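Local coordinates for protein restriction endonuclease PacI (Pseudomonas alcaligenes, PDB 3M7K) that probably cleaves DNA at a rare eight-base-pair target site as an HNH restriction endonuclease with a beta-beta-alpha-metal active site, at residues 5-10 with 22-27; 44-49 with 100-105; 59-64 with 105-110. All blocks are in the same frame, centred on the assembly; numbering follows the deposited sequence.

Contact 1: residues 5-10 with 22-27; sequences PRCQRN and KMCKGC. With ZN (zinc ion), chain E; PT (platinum (II) ion), chain G; nucleotides of chain B.
C7, on the loop 5-10, and C24 and C27 of residues 22-27 place their SG atoms on one zinc ion, and C4 supplies the fourth sulfur. Packing round the metal is close: CB of C7 lies 3.4 Å from SG of C27. Two of these sulfurs, C7 SG and C24 SG, also accept N-H groups. NE of R9 points almost straight at C7 SG, 3.1 Å away with an angle of 170°, and the sulfur lies in the guanidinium plane. From the same edge NH2 of R9 reaches C24 SG at 3.2 Å, a weak bond bent to 142°. One arginine thus spans two zinc ligands, and its charge would probably offset part of the negative charge gathered on the thiolates.

The four ligands form two CxxC pairs, a Cys4 zinc site. In the first pair, C7 SG also accepts from the backbone N of R9, consistent with a zinc knuckle; in the second, C24 is the N-cap of helix 25-40 and its SG accepts from C27 N.

Further out, CG of R6 rests 3.4 Å from C27 SG. The chain then bends at chi2 (84°) and carries NH1 to OP2 of DG3 of chain B, at 2.7 Å, while one guanidinium face meets the sugar of DA2 of chain B. M23 SD, with M28, binds a platinum ion.

Contact 2: residues 44-49 with 100-105; sequences NTFTKA and YSPQNA. With nucleotides of chain C.
F46 and Y100 both set CG anti to their own carbonyl carbons, at chi1 of -81° and -75°, yet with different results: the F46 ring turns in over residues 100-105, whereas the side chain of Y100 sets out toward 44-49 but its ring leads away to the DNA. P102 covers one face of the F46 ring, its CD 3.9 Å from the ring centroid and only 5° off the normal, a CH-pi contact over the centre. At the ring edge, in plane, CB of A105 comes within 3.8 Å of CE1, and W54 of helix 48-55 adds an edge-to-face partner. Replacing F46 by an alanine would remove the ring and is likely to leave P102 and A105 without the surface they pack on, with a gap beside W54.

Next to the ring, the backbones join. T45 N donates to Y100 O (2.9 Å), and the same oxygen receives a CA-H...O contact from N44 CA at 3.3 Å. OG1 of T45 presses against CB of S101, 3.0 Å away. S101 in turn uses OG to accept from N104 N (3.0 Å), an ST motif that shapes the turn, while its own backbone N is buried without a partner. Y100 OH donates to OP2 of DT1 of chain C at 2.6 Å, gripping the 5'-phosphate of the product strand.

N44 and Y100 form a single beta bridge, which ties the loop leading into helix 48-55 to the loop joining strands 90-93 and 105-108, the two strands of the beta-beta-alpha-metal motif typical of HNH nucleases.

Contact 3: residues 59-64 with 105-110; sequences AQRHCG and ARLACF. With ZN (zinc ion), chain D; nucleotides of chain C.
G64 is held by two strong hydrogen bonds to strand 105-108. Its N donates to L107 O at 2.8 Å, and its O accepts from R106 NH2 at 2.9 Å along a fairly straight path (163°). The accepting oxygen lies in the guanidinium plane, although the donor stands above the plane of the G64 carbonyl. R106 NH2 also makes a salt bridge to D126, so one terminal nitrogen serves both the turn and helix 122-139.

At the adjoining residues, C109 N donates to C63 SG, a long but nearly straight bond (3.4 Å, 171°). Both cysteines bind the same zinc ion, C109 SG at 2.3 Å from the metal, and C66 and C112 complete a Cys4 site. C63 turns SG anti to its backbone N (chi1 170°), which carries the sulfur over to the metal and to the amide of C109.

L107 carries the packing. Its CD2 lies 3.7 Å from CG of R61 and 3.5 Å from H62 O; the side chains of R61 and L107 cross at about a right angle. The buried charge of R61 is met by salt bridges to E70 and E15, with Y55 adding a cation-pi contact. Beyond C109, the F110 ring carries C5' of DA2 of chain C over the centre of one face, and its CD1 comes within 3.3 Å of O3' of DT1 of chain C.

C63 SG, sharing its electrons between the zinc ion and the C109 N-H, is probably less negative than a free thiolate, and it couples the C63/C66 pair of zinc ligands directly to the end of strand 105-108 where helix 110-116 begins.

How the contacts relate
From the N terminus, contact 1 closes a short loop that includes strand 10-11 and joins the first zinc site to the start of helix 25-40. That helix leads to 44-49, where contact 2 opens after contact 1 has closed. Contact 3 opens at 59-64, just past helix 48-55, before contact 2 has closed, so contacts 2 and 3 cross. They share A105, at which the loop 100-105 passes into strand 105-108. K48 lies against R6 and C27, linking contacts 1 and 2, and K25 packs on R61, linking contacts 1 and 3. Together they tie the N-terminal zinc site and helices 25-40 and 48-55 to the metal-binding nuclease core.

Contact 1: residues 5-10 with 22-27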
loop_
_atom_site.group_PDB
_atom_site.type_symbol
_atom_site.label_atom_id
_atom_site.label_comp_id
_atom_site.label_asym_id
_atom_site.label_seq_id
_atom_site.Cartn_x
_atom_site.Cartn_y
_atom_site.Cartn_z
ATOM N N PRO A 5 -13.927 -29.520 -11.322
ATOM C CA PRO A 5 -14.326 -30.669 -10.503
ATOM C C PRO A 5 -14.961 -30.257 -9.173
ATOM O O PRO A 5 -15.555 -31.093 -8.499
ATOM C CB PRO A 5 -13.004 -31.401 -10.265
ATOM C CG PRO A 5 -11.977 -30.336 -10.348
ATOM C CD PRO A 5 -12.460 -29.388 -11.400
ATOM N N ARG A 6 -14.851 -28.980 -8.814
ATOM C CA ARG A 6 -15.393 -28.488 -7.550
ATOM C C ARG A 6 -16.809 -27.893 -7.683
ATOM O O ARG A 6 -17.713 -28.304 -6.946
ATOM C CB ARG A 6 -14.424 -27.504 -6.884
ATOM C CG ARG A 6 -14.976 -26.837 -5.633
ATOM C CD ARG A 6 -14.790 -27.686 -4.399
ATOM N NE ARG A 6 -13.736 -27.145 -3.542
ATOM C CZ ARG A 6 -13.881 -26.891 -2.244
ATOM N NH1 ARG A 6 -15.037 -27.147 -1.640
ATOM N NH2 ARG A 6 -12.866 -26.389 -1.550
ATOM N N CYS A 7 -16.999 -26.945 -8.609
ATOM C CA CYS A 7 -18.327 -26.364 -8.851
ATOM C C CYS A 7 -19.149 -27.111 -9.913
ATOM O O CYS A 7 -20.357 -26.918 -9.989
ATOM C CB CYS A 7 -18.233 -24.877 -9.234
ATOM S SG CYS A 7 -17.311 -24.554 -10.750
ATOM N N GLN A 8 -18.485 -27.932 -10.728
ATOM C CA GLN A 8 -19.113 -28.673 -11.839
ATOM C C GLN A 8 -19.457 -27.812 -13.059
ATOM O O GLN A 8 -20.095 -28.292 -14.004
ATOM C CB GLN A 8 -20.354 -29.478 -11.380
ATOM C CG GLN A 8 -20.122 -30.365 -10.166
ATOM C CD GLN A 8 -19.287 -31.571 -10.497
ATOM O OE1 GLN A 8 -19.817 -32.624 -10.853
ATOM N NE2 GLN A 8 -17.974 -31.436 -10.372
ATOM N N ARG A 9 -19.028 -26.550 -13.053
ATOM C CA ARG A 9 -19.331 -25.667 -14.170
ATOM C C ARG A 9 -18.477 -25.976 -15.388
ATOM O O ARG A 9 -17.315 -26.377 -15.255
ATOM C CB ARG A 9 -19.174 -24.195 -13.787
ATOM C CG ARG A 9 -20.209 -23.689 -12.801
ATOM C CD ARG A 9 -19.972 -22.233 -12.466
ATOM N NE ARG A 9 -18.603 -21.999 -11.979
ATOM C CZ ARG A 9 -18.008 -20.813 -11.981
ATOM N NH1 ARG A 9 -18.652 -19.751 -12.446
ATOM N NH2 ARG A 9 -16.760 -20.692 -11.532
ATOM N N ASN A 10 -19.084 -25.829 -16.568
ATOM C CA ASN A 10 -18.350 -25.880 -17.817
ATOM C C ASN A 10 -17.778 -24.495 -18.101
ATOM O O ASN A 10 -18.529 -23.512 -18.168
ATOM C CB ASN A 10 -19.264 -26.388 -18.930
ATOM C CG ASN A 10 -19.784 -27.782 -18.643
ATOM O OD1 ASN A 10 -19.002 -28.703 -18.411
ATOM N ND2 ASN A 10 -21.104 -27.939 -18.632
ATOM N N LYS A 22 -6.274 -27.519 -9.660
ATOM C CA LYS A 22 -7.402 -28.146 -10.367
ATOM C C LYS A 22 -8.715 -27.362 -10.195
ATOM O O LYS A 22 -9.649 -27.531 -10.985
ATOM C CB LYS A 22 -7.596 -29.589 -9.889
ATOM C CG LYS A 22 -6.444 -30.529 -10.230
ATOM C CD LYS A 22 -6.529 -31.818 -9.411
ATOM C CE LYS A 22 -5.417 -32.795 -9.783
ATOM N NZ LYS A 22 -5.516 -34.076 -9.020
ATOM N N MET A 23 -8.782 -26.529 -9.151
ATOM C CA MET A 23 -9.935 -25.652 -8.888
ATOM C C MET A 23 -9.990 -24.458 -9.870
ATOM O O MET A 23 -8.945 -23.928 -10.261
ATOM C CB MET A 23 -9.949 -25.171 -7.402
ATOM C CG MET A 23 -8.606 -24.641 -6.805
ATOM S SD MET A 23 -8.625 -24.079 -5.033
ATOM C CE MET A 23 -9.125 -25.634 -4.277
ATOM N N CYS A 24 -11.192 -24.051 -10.283
ATOM C CA CYS A 24 -11.329 -22.835 -11.073
ATOM C C CYS A 24 -11.084 -21.585 -10.184
ATOM O O CYS A 24 -11.049 -21.684 -8.944
ATOM C CB CYS A 24 -12.692 -22.766 -11.756
ATOM S SG CYS A 24 -14.076 -22.296 -10.696
ATOM N N LYS A 25 -10.926 -20.427 -10.820
ATOM C CA LYS A 25 -10.646 -19.186 -10.084
ATOM C C LYS A 25 -11.801 -18.854 -9.120
ATOM O O LYS A 25 -11.570 -18.393 -8.015
ATOM C CB LYS A 25 -10.379 -18.009 -11.043
ATOM C CG LYS A 25 -9.071 -18.120 -11.873
ATOM C CD LYS A 25 -9.047 -17.082 -13.002
ATOM C CE LYS A 25 -7.681 -16.974 -13.677
ATOM N NZ LYS A 25 -7.710 -15.924 -14.747
ATOM N N GLY A 26 -13.038 -19.097 -9.547
ATOM C CA GLY A 26 -14.220 -18.817 -8.713
ATOM C C GLY A 26 -14.242 -19.648 -7.445
ATOM O O GLY A 26 -14.527 -19.141 -6.337
ATOM N N CYS A 27 -13.925 -20.928 -7.596
ATOM C CA CYS A 27 -13.900 -21.841 -6.456
ATOM C C CYS A 27 -12.765 -21.499 -5.489
ATOM O O CYS A 27 -12.961 -21.498 -4.272
ATOM C CB CYS A 27 -13.790 -23.297 -6.921
ATOM S SG CYS A 27 -15.334 -24.029 -7.580
HETATM ZN ZN ZN E . -15.058 -24.204 -9.854
HETATM PT PT PT G . -6.662 -23.634 -5.083
ATOM P P DA B 2 -14.618 -31.455 -3.673
ATOM O OP1 DA B 2 -16.049 -31.123 -3.453
ATOM O OP2 DA B 2 -13.787 -30.592 -4.548
ATOM O "O5'" DA B 2 -13.884 -31.569 -2.249
ATOM C "C5'" DA B 2 -14.520 -32.196 -1.124
ATOM C "C4'" DA B 2 -13.926 -31.720 0.200
ATOM O "O4'" DA B 2 -12.569 -32.213 0.372
ATOM C "C3'" DA B 2 -13.832 -30.209 0.387
ATOM O "O3'" DA B 2 -14.165 -29.872 1.741
ATOM C "C2'" DA B 2 -12.377 -29.902 0.034
ATOM C "C1'" DA B 2 -11.665 -31.138 0.568
ATOM N N9 DA B 2 -10.417 -31.510 -0.101
ATOM C C8 DA B 2 -10.197 -31.641 -1.451
ATOM N N7 DA B 2 -8.977 -32.017 -1.762
ATOM C C5 DA B 2 -8.358 -32.149 -0.527
ATOM C C6 DA B 2 -7.047 -32.536 -0.164
ATOM N N6 DA B 2 -6.134 -32.844 -1.092
ATOM N N1 DA B 2 -6.725 -32.578 1.164
ATOM C C2 DA B 2 -7.673 -32.260 2.068
ATOM N N3 DA B 2 -8.947 -31.885 1.844
ATOM C C4 DA B 2 -9.227 -31.848 0.515
ATOM P P DG B 3 -14.539 -28.369 2.182
ATOM O OP1 DG B 3 -15.529 -28.440 3.288
ATOM O OP2 DG B 3 -14.837 -27.562 0.970
ATOM O "O5'" DG B 3 -13.166 -27.864 2.817
ATOM C "C5'" DG B 3 -12.618 -28.511 3.966
ATOM C "C4'" DG B 3 -11.206 -28.001 4.168
ATOM O "O4'" DG B 3 -10.324 -28.637 3.198
ATOM C "C3'" DG B 3 -11.043 -26.490 3.965
ATOM O "O3'" DG B 3 -10.081 -25.977 4.879
ATOM C "C2'" DG B 3 -10.517 -26.413 2.536
ATOM C "C1'" DG B 3 -9.563 -27.600 2.617
ATOM N N9 DG B 3 -8.938 -27.998 1.358
ATOM C C8 DG B 3 -9.427 -27.847 0.074
ATOM N N7 DG B 3 -8.614 -28.292 -0.845
ATOM C C5 DG B 3 -7.514 -28.755 -0.126
ATOM C C6 DG B 3 -6.304 -29.345 -0.575
ATOM O O6 DG B 3 -5.983 -29.573 -1.752
ATOM N N1 DG B 3 -5.442 -29.677 0.483
ATOM C C2 DG B 3 -5.715 -29.459 1.817
ATOM N N2 DG B 3 -4.778 -29.831 2.706
ATOM N N3 DG B 3 -6.849 -28.913 2.249
ATOM C C4 DG B 3 -7.696 -28.581 1.233
#

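Contact 2: residues 44-49 with 100-105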
loop_
_atom_site.group_PDB
_atom_site.type_symbol
_atom_site.label_atom_id
_atom_site.label_comp_id
_atom_site.label_asym_id
_atom_site.label_seq_id
_atom_site.Cartn_x
_atom_site.Cartn_y
_atom_site.Cartn_z
ATOM N N ASN A 44 -19.800 -13.079 6.567
ATOM C CA ASN A 44 -19.880 -13.454 5.160
ATOM C C ASN A 44 -21.321 -13.826 4.818
ATOM O O ASN A 44 -21.765 -14.926 5.143
ATOM C CB ASN A 44 -18.960 -14.646 4.870
ATOM C CG ASN A 44 -19.025 -15.100 3.417
ATOM O OD1 ASN A 44 -19.576 -14.405 2.560
ATOM N ND2 ASN A 44 -18.445 -16.267 3.130
ATOM N N THR A 45 -22.044 -12.916 4.165
ATOM C CA THR A 45 -23.421 -13.191 3.762
ATOM C C THR A 45 -23.586 -13.708 2.320
ATOM O O THR A 45 -24.701 -14.092 1.935
ATOM C CB THR A 45 -24.384 -11.997 4.045
ATOM O OG1 THR A 45 -23.972 -10.857 3.282
ATOM C CG2 THR A 45 -24.394 -11.639 5.532
ATOM N N PHE A 46 -22.504 -13.745 1.527
ATOM C CA PHE A 46 -22.501 -14.506 0.263
ATOM C C PHE A 46 -22.738 -15.995 0.542
ATOM O O PHE A 46 -22.245 -16.519 1.541
ATOM C CB PHE A 46 -21.140 -14.435 -0.440
ATOM C CG PHE A 46 -20.910 -13.188 -1.237
ATOM C CD1 PHE A 46 -20.008 -12.228 -0.785
ATOM C CD2 PHE A 46 -21.548 -12.998 -2.462
ATOM C CE1 PHE A 46 -19.761 -11.083 -1.514
ATOM C CE2 PHE A 46 -21.320 -11.849 -3.206
ATOM C CZ PHE A 46 -20.417 -10.884 -2.735
ATOM N N THR A 47 -23.477 -16.667 -0.338
ATOM C CA THR A 47 -23.384 -18.126 -0.472
ATOM C C THR A 47 -22.492 -18.385 -1.673
ATOM O O THR A 47 -22.258 -17.473 -2.478
ATOM C CB THR A 47 -24.740 -18.799 -0.746
ATOM O OG1 THR A 47 -25.320 -18.260 -1.950
ATOM C CG2 THR A 47 -25.681 -18.635 0.445
ATOM N N LYS A 48 -21.999 -19.618 -1.799
ATOM C CA LYS A 48 -21.121 -19.965 -2.924
ATOM C C LYS A 48 -21.801 -19.638 -4.260
ATOM O O LYS A 48 -21.186 -19.021 -5.119
ATOM C CB LYS A 48 -20.669 -21.431 -2.891
ATOM C CG LYS A 48 -19.701 -21.781 -4.034
ATOM C CD LYS A 48 -18.958 -23.105 -3.797
ATOM C CE LYS A 48 -17.780 -23.235 -4.752
ATOM N NZ LYS A 48 -17.243 -24.641 -4.819
ATOM N N ALA A 49 -23.068 -20.029 -4.404
ATOM C CA ALA A 49 -23.855 -19.774 -5.631
ATOM C C ALA A 49 -24.004 -18.276 -6.000
ATOM O O ALA A 49 -23.831 -17.880 -7.178
ATOM C CB ALA A 49 -25.249 -20.465 -5.540
ATOM N N TYR A 100 -17.908 -9.370 4.323
ATOM C CA TYR A 100 -18.170 -9.722 2.922
ATOM C C TYR A 100 -19.654 -9.910 2.680
ATOM O O TYR A 100 -20.285 -10.739 3.330
ATOM C CB TYR A 100 -17.467 -11.020 2.558
ATOM C CG TYR A 100 -15.969 -10.897 2.375
ATOM C CD1 TYR A 100 -15.435 -10.352 1.212
ATOM C CD2 TYR A 100 -15.092 -11.362 3.351
ATOM C CE1 TYR A 100 -14.076 -10.259 1.030
ATOM C CE2 TYR A 100 -13.708 -11.274 3.179
ATOM C CZ TYR A 100 -13.209 -10.728 2.015
ATOM O OH TYR A 100 -11.844 -10.626 1.827
ATOM N N SER A 101 -20.203 -9.144 1.740
ATOM C CA SER A 101 -21.610 -9.222 1.379
ATOM C C SER A 101 -21.779 -8.661 -0.026
ATOM O O SER A 101 -20.959 -7.866 -0.461
ATOM C CB SER A 101 -22.471 -8.419 2.371
ATOM O OG SER A 101 -22.313 -7.025 2.172
ATOM N N PRO A 102 -22.851 -9.061 -0.738
ATOM C CA PRO A 102 -23.148 -8.454 -2.031
ATOM C C PRO A 102 -23.144 -6.919 -1.987
ATOM O O PRO A 102 -22.590 -6.284 -2.883
ATOM C CB PRO A 102 -24.559 -8.985 -2.341
ATOM C CG PRO A 102 -24.541 -10.369 -1.730
ATOM C CD PRO A 102 -23.740 -10.210 -0.452
ATOM N N GLN A 103 -23.731 -6.335 -0.944
ATOM C CA GLN A 103 -23.786 -4.878 -0.848
ATOM C C GLN A 103 -22.415 -4.252 -0.581
ATOM O O GLN A 103 -22.096 -3.191 -1.153
ATOM C CB GLN A 103 -24.816 -4.420 0.195
ATOM C CG GLN A 103 -24.903 -2.896 0.371
ATOM C CD GLN A 103 -25.240 -2.156 -0.920
ATOM O OE1 GLN A 103 -26.020 -2.635 -1.747
ATOM N NE2 GLN A 103 -24.659 -0.973 -1.088
ATOM N N ASN A 104 -21.593 -4.905 0.234
ATOM C CA ASN A 104 -20.280 -4.333 0.616
ATOM C C ASN A 104 -19.092 -4.733 -0.269
ATOM O O ASN A 104 -17.994 -4.188 -0.145
ATOM C CB ASN A 104 -19.990 -4.692 2.072
ATOM C CG ASN A 104 -18.876 -3.873 2.673
ATOM O OD1 ASN A 104 -18.739 -2.669 2.409
ATOM N ND2 ASN A 104 -18.071 -4.518 3.494
ATOM N N ALA A 105 -19.312 -5.684 -1.160
ATOM C CA ALA A 105 -18.239 -6.231 -1.991
ATOM C C ALA A 105 -18.006 -5.380 -3.220
ATOM O O ALA A 105 -18.951 -4.908 -3.870
ATOM C CB ALA A 105 -18.547 -7.643 -2.399
ATOM O OP3 DT C 1 -8.332 -9.239 4.724
ATOM P P DT C 1 -9.332 -9.311 3.625
ATOM O OP1 DT C 1 -10.281 -8.222 3.435
ATOM O OP2 DT C 1 -10.028 -10.590 3.755
ATOM O "O5'" DT C 1 -8.354 -9.371 2.360
ATOM C "C5'" DT C 1 -8.667 -9.891 1.130
ATOM C "C4'" DT C 1 -7.395 -9.834 0.284
ATOM O "O4'" DT C 1 -6.230 -9.813 1.135
ATOM C "C3'" DT C 1 -7.235 -11.006 -0.647
ATOM O "O3'" DT C 1 -6.640 -10.574 -1.873
ATOM C "C2'" DT C 1 -6.329 -11.948 0.156
ATOM C "C1'" DT C 1 -5.441 -10.975 0.935
ATOM N N1 DT C 1 -5.082 -11.532 2.247
ATOM C C2 DT C 1 -3.770 -11.873 2.492
ATOM O O2 DT C 1 -2.869 -11.733 1.691
ATOM N N3 DT C 1 -3.530 -12.394 3.731
ATOM C C4 DT C 1 -4.461 -12.614 4.732
ATOM O O4 DT C 1 -4.125 -13.100 5.804
ATOM C C5 DT C 1 -5.823 -12.238 4.427
ATOM C C7 DT C 1 -6.913 -12.439 5.454
ATOM C C6 DT C 1 -6.072 -11.717 3.204
#

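Contact 3: residues 59-64 with 105-110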
loop_
_atom_site.group_PDB
_atom_site.type_symbol
_atom_site.label_atom_id
_atom_site.label_comp_id
_atom_site.label_asym_id
_atom_site.label_seq_id
_atom_site.Cartn_x
_atom_site.Cartn_y
_atom_site.Cartn_z
ATOM N N ALA A 59 -12.978 -12.643 -18.365
ATOM C CA ALA A 59 -12.857 -11.602 -19.374
ATOM C C ALA A 59 -13.710 -10.394 -19.027
ATOM O O ALA A 59 -13.503 -9.308 -19.560
ATOM C CB ALA A 59 -13.217 -12.150 -20.768
ATOM N N GLN A 60 -14.662 -10.572 -18.122
ATOM C CA GLN A 60 -15.492 -9.451 -17.681
ATOM C C GLN A 60 -14.967 -8.766 -16.425
ATOM O O GLN A 60 -15.393 -7.660 -16.093
ATOM C CB GLN A 60 -16.949 -9.896 -17.481
ATOM C CG GLN A 60 -17.562 -10.586 -18.699
ATOM C CD GLN A 60 -17.236 -9.862 -19.982
ATOM O OE1 GLN A 60 -16.538 -10.399 -20.864
ATOM N NE2 GLN A 60 -17.729 -8.623 -20.098
ATOM N N ARG A 61 -14.031 -9.407 -15.732
ATOM C CA ARG A 61 -13.530 -8.873 -14.453
ATOM C C ARG A 61 -12.505 -7.739 -14.612
ATOM O O ARG A 61 -11.488 -7.904 -15.282
ATOM C CB ARG A 61 -12.961 -9.997 -13.579
ATOM C CG ARG A 61 -14.042 -10.902 -12.975
ATOM C CD ARG A 61 -13.485 -11.754 -11.850
ATOM N NE ARG A 61 -12.587 -12.824 -12.312
ATOM C CZ ARG A 61 -12.985 -14.027 -12.724
ATOM N NH1 ARG A 61 -14.288 -14.333 -12.788
ATOM N NH2 ARG A 61 -12.077 -14.937 -13.088
ATOM N N HIS A 62 -12.788 -6.600 -13.979
ATOM C CA HIS A 62 -11.872 -5.458 -13.945
ATOM C C HIS A 62 -11.900 -4.934 -12.524
ATOM O O HIS A 62 -12.943 -4.980 -11.860
ATOM C CB HIS A 62 -12.348 -4.318 -14.865
ATOM C CG HIS A 62 -12.306 -4.646 -16.324
ATOM N ND1 HIS A 62 -13.306 -5.357 -16.959
ATOM C CD2 HIS A 62 -11.396 -4.340 -17.281
ATOM C CE1 HIS A 62 -13.003 -5.494 -18.237
ATOM N NE2 HIS A 62 -11.850 -4.887 -18.460
ATOM N N CYS A 63 -10.769 -4.423 -12.061
ATOM C CA CYS A 63 -10.684 -3.864 -10.726
ATOM C C CYS A 63 -11.586 -2.634 -10.665
ATOM O O CYS A 63 -11.540 -1.789 -11.553
ATOM C CB CYS A 63 -9.239 -3.465 -10.426
ATOM S SG CYS A 63 -9.028 -2.484 -8.895
ATOM N N GLY A 64 -12.404 -2.546 -9.628
ATOM C CA GLY A 64 -13.359 -1.453 -9.467
ATOM C C GLY A 64 -12.751 -0.120 -9.053
ATOM O O GLY A 64 -13.465 0.884 -8.981
ATOM N N ALA A 105 -19.312 -5.684 -1.160
ATOM C CA ALA A 105 -18.239 -6.231 -1.991
ATOM C C ALA A 105 -18.006 -5.380 -3.220
ATOM O O ALA A 105 -18.951 -4.908 -3.870
ATOM C CB ALA A 105 -18.547 -7.643 -2.399
ATOM N N ARG A 106 -16.729 -5.234 -3.543
ATOM C CA ARG A 106 -16.274 -4.551 -4.722
ATOM C C ARG A 106 -15.145 -5.417 -5.267
ATOM O O ARG A 106 -14.313 -5.901 -4.489
ATOM C CB ARG A 106 -15.726 -3.211 -4.242
ATOM C CG ARG A 106 -15.475 -2.246 -5.300
ATOM C CD ARG A 106 -15.872 -0.861 -4.830
ATOM N NE ARG A 106 -15.457 0.021 -5.882
ATOM C CZ ARG A 106 -15.571 1.336 -5.882
ATOM N NH1 ARG A 106 -16.122 1.973 -4.856
ATOM N NH2 ARG A 106 -15.112 1.999 -6.928
ATOM N N LEU A 107 -15.083 -5.626 -6.580
ATOM C CA LEU A 107 -13.944 -6.350 -7.149
ATOM C C LEU A 107 -12.740 -5.435 -7.094
ATOM O O LEU A 107 -12.849 -4.241 -7.405
ATOM C CB LEU A 107 -14.224 -6.736 -8.595
ATOM C CG LEU A 107 -13.619 -7.959 -9.255
ATOM C CD1 LEU A 107 -13.909 -9.285 -8.518
ATOM C CD2 LEU A 107 -14.154 -7.992 -10.692
ATOM N N ALA A 108 -11.605 -5.977 -6.674
ATOM C CA ALA A 108 -10.372 -5.196 -6.600
ATOM C C ALA A 108 -9.130 -6.049 -6.893
ATOM O O ALA A 108 -9.029 -7.187 -6.430
ATOM C CB ALA A 108 -10.239 -4.519 -5.218
ATOM N N CYS A 109 -8.174 -5.484 -7.627
ATOM C CA CYS A 109 -6.906 -6.164 -7.835
ATOM C C CYS A 109 -6.133 -6.096 -6.525
ATOM O O CYS A 109 -6.414 -5.237 -5.656
ATOM C CB CYS A 109 -6.093 -5.519 -8.988
ATOM S SG CYS A 109 -5.288 -3.886 -8.626
ATOM N N PHE A 110 -5.191 -7.002 -6.343
ATOM C CA PHE A 110 -4.469 -7.082 -5.063
ATOM C C PHE A 110 -3.632 -5.834 -4.774
ATOM O O PHE A 110 -3.375 -5.502 -3.597
ATOM C CB PHE A 110 -3.591 -8.335 -5.040
ATOM C CG PHE A 110 -3.163 -8.778 -3.650
ATOM C CD1 PHE A 110 -4.027 -8.664 -2.558
ATOM C CD2 PHE A 110 -1.895 -9.343 -3.451
ATOM C CE1 PHE A 110 -3.640 -9.067 -1.289
ATOM C CE2 PHE A 110 -1.498 -9.802 -2.179
ATOM C CZ PHE A 110 -2.374 -9.665 -1.090
HETATM ZN ZN ZN D . -6.664 -2.049 -9.056
ATOM P P DA C 2 -6.922 -11.348 -3.241
ATOM O OP1 DA C 2 -6.618 -10.413 -4.345
ATOM O OP2 DA C 2 -8.255 -11.988 -3.179
ATOM O "O5'" DA C 2 -5.829 -12.504 -3.139
ATOM C "C5'" DA C 2 -4.534 -12.322 -3.761
ATOM C "C4'" DA C 2 -3.891 -13.666 -4.075
ATOM O "O4'" DA C 2 -3.573 -14.355 -2.840
ATOM C "C3'" DA C 2 -4.740 -14.663 -4.856
ATOM O "O3'" DA C 2 -3.882 -15.429 -5.745
ATOM C "C2'" DA C 2 -5.392 -15.547 -3.787
ATOM C "C1'" DA C 2 -4.328 -15.549 -2.683
ATOM N N9 DA C 2 -4.821 -15.504 -1.303
ATOM C C8 DA C 2 -6.087 -15.267 -0.832
ATOM N N7 DA C 2 -6.196 -15.288 0.484
ATOM C C5 DA C 2 -4.899 -15.544 0.905
ATOM C C6 DA C 2 -4.321 -15.672 2.186
ATOM N N6 DA C 2 -5.034 -15.548 3.311
ATOM N N1 DA C 2 -2.983 -15.929 2.262
ATOM C C2 DA C 2 -2.284 -16.053 1.125
ATOM N N3 DA C 2 -2.724 -15.947 -0.147
ATOM C C4 DA C 2 -4.046 -15.684 -0.177
ATOM O OP3 DT C 1 -8.332 -9.239 4.724
ATOM P P DT C 1 -9.332 -9.311 3.625
ATOM O OP1 DT C 1 -10.281 -8.222 3.435
ATOM O OP2 DT C 1 -10.028 -10.590 3.755
ATOM O "O5'" DT C 1 -8.354 -9.371 2.360
ATOM C "C5'" DT C 1 -8.667 -9.891 1.130
ATOM C "C4'" DT C 1 -7.395 -9.834 0.284
ATOM O "O4'" DT C 1 -6.230 -9.813 1.135
ATOM C "C3'" DT C 1 -7.235 -11.006 -0.647
ATOM O "O3'" DT C 1 -6.640 -10.574 -1.873
ATOM C "C2'" DT C 1 -6.329 -11.948 0.156
ATOM C "C1'" DT C 1 -5.441 -10.975 0.935
ATOM N N1 DT C 1 -5.082 -11.532 2.247
ATOM C C2 DT C 1 -3.770 -11.873 2.492
ATOM O O2 DT C 1 -2.869 -11.733 1.691
ATOM N N3 DT C 1 -3.530 -12.394 3.731
ATOM C C4 DT C 1 -4.461 -12.614 4.732
ATOM O O4 DT C 1 -4.125 -13.100 5.804
ATOM C C5 DT C 1 -5.823 -12.238 4.427
ATOM C C7 DT C 1 -6.913 -12.439 5.454
ATOM C C6 DT C 1 -6.072 -11.717 3.204
#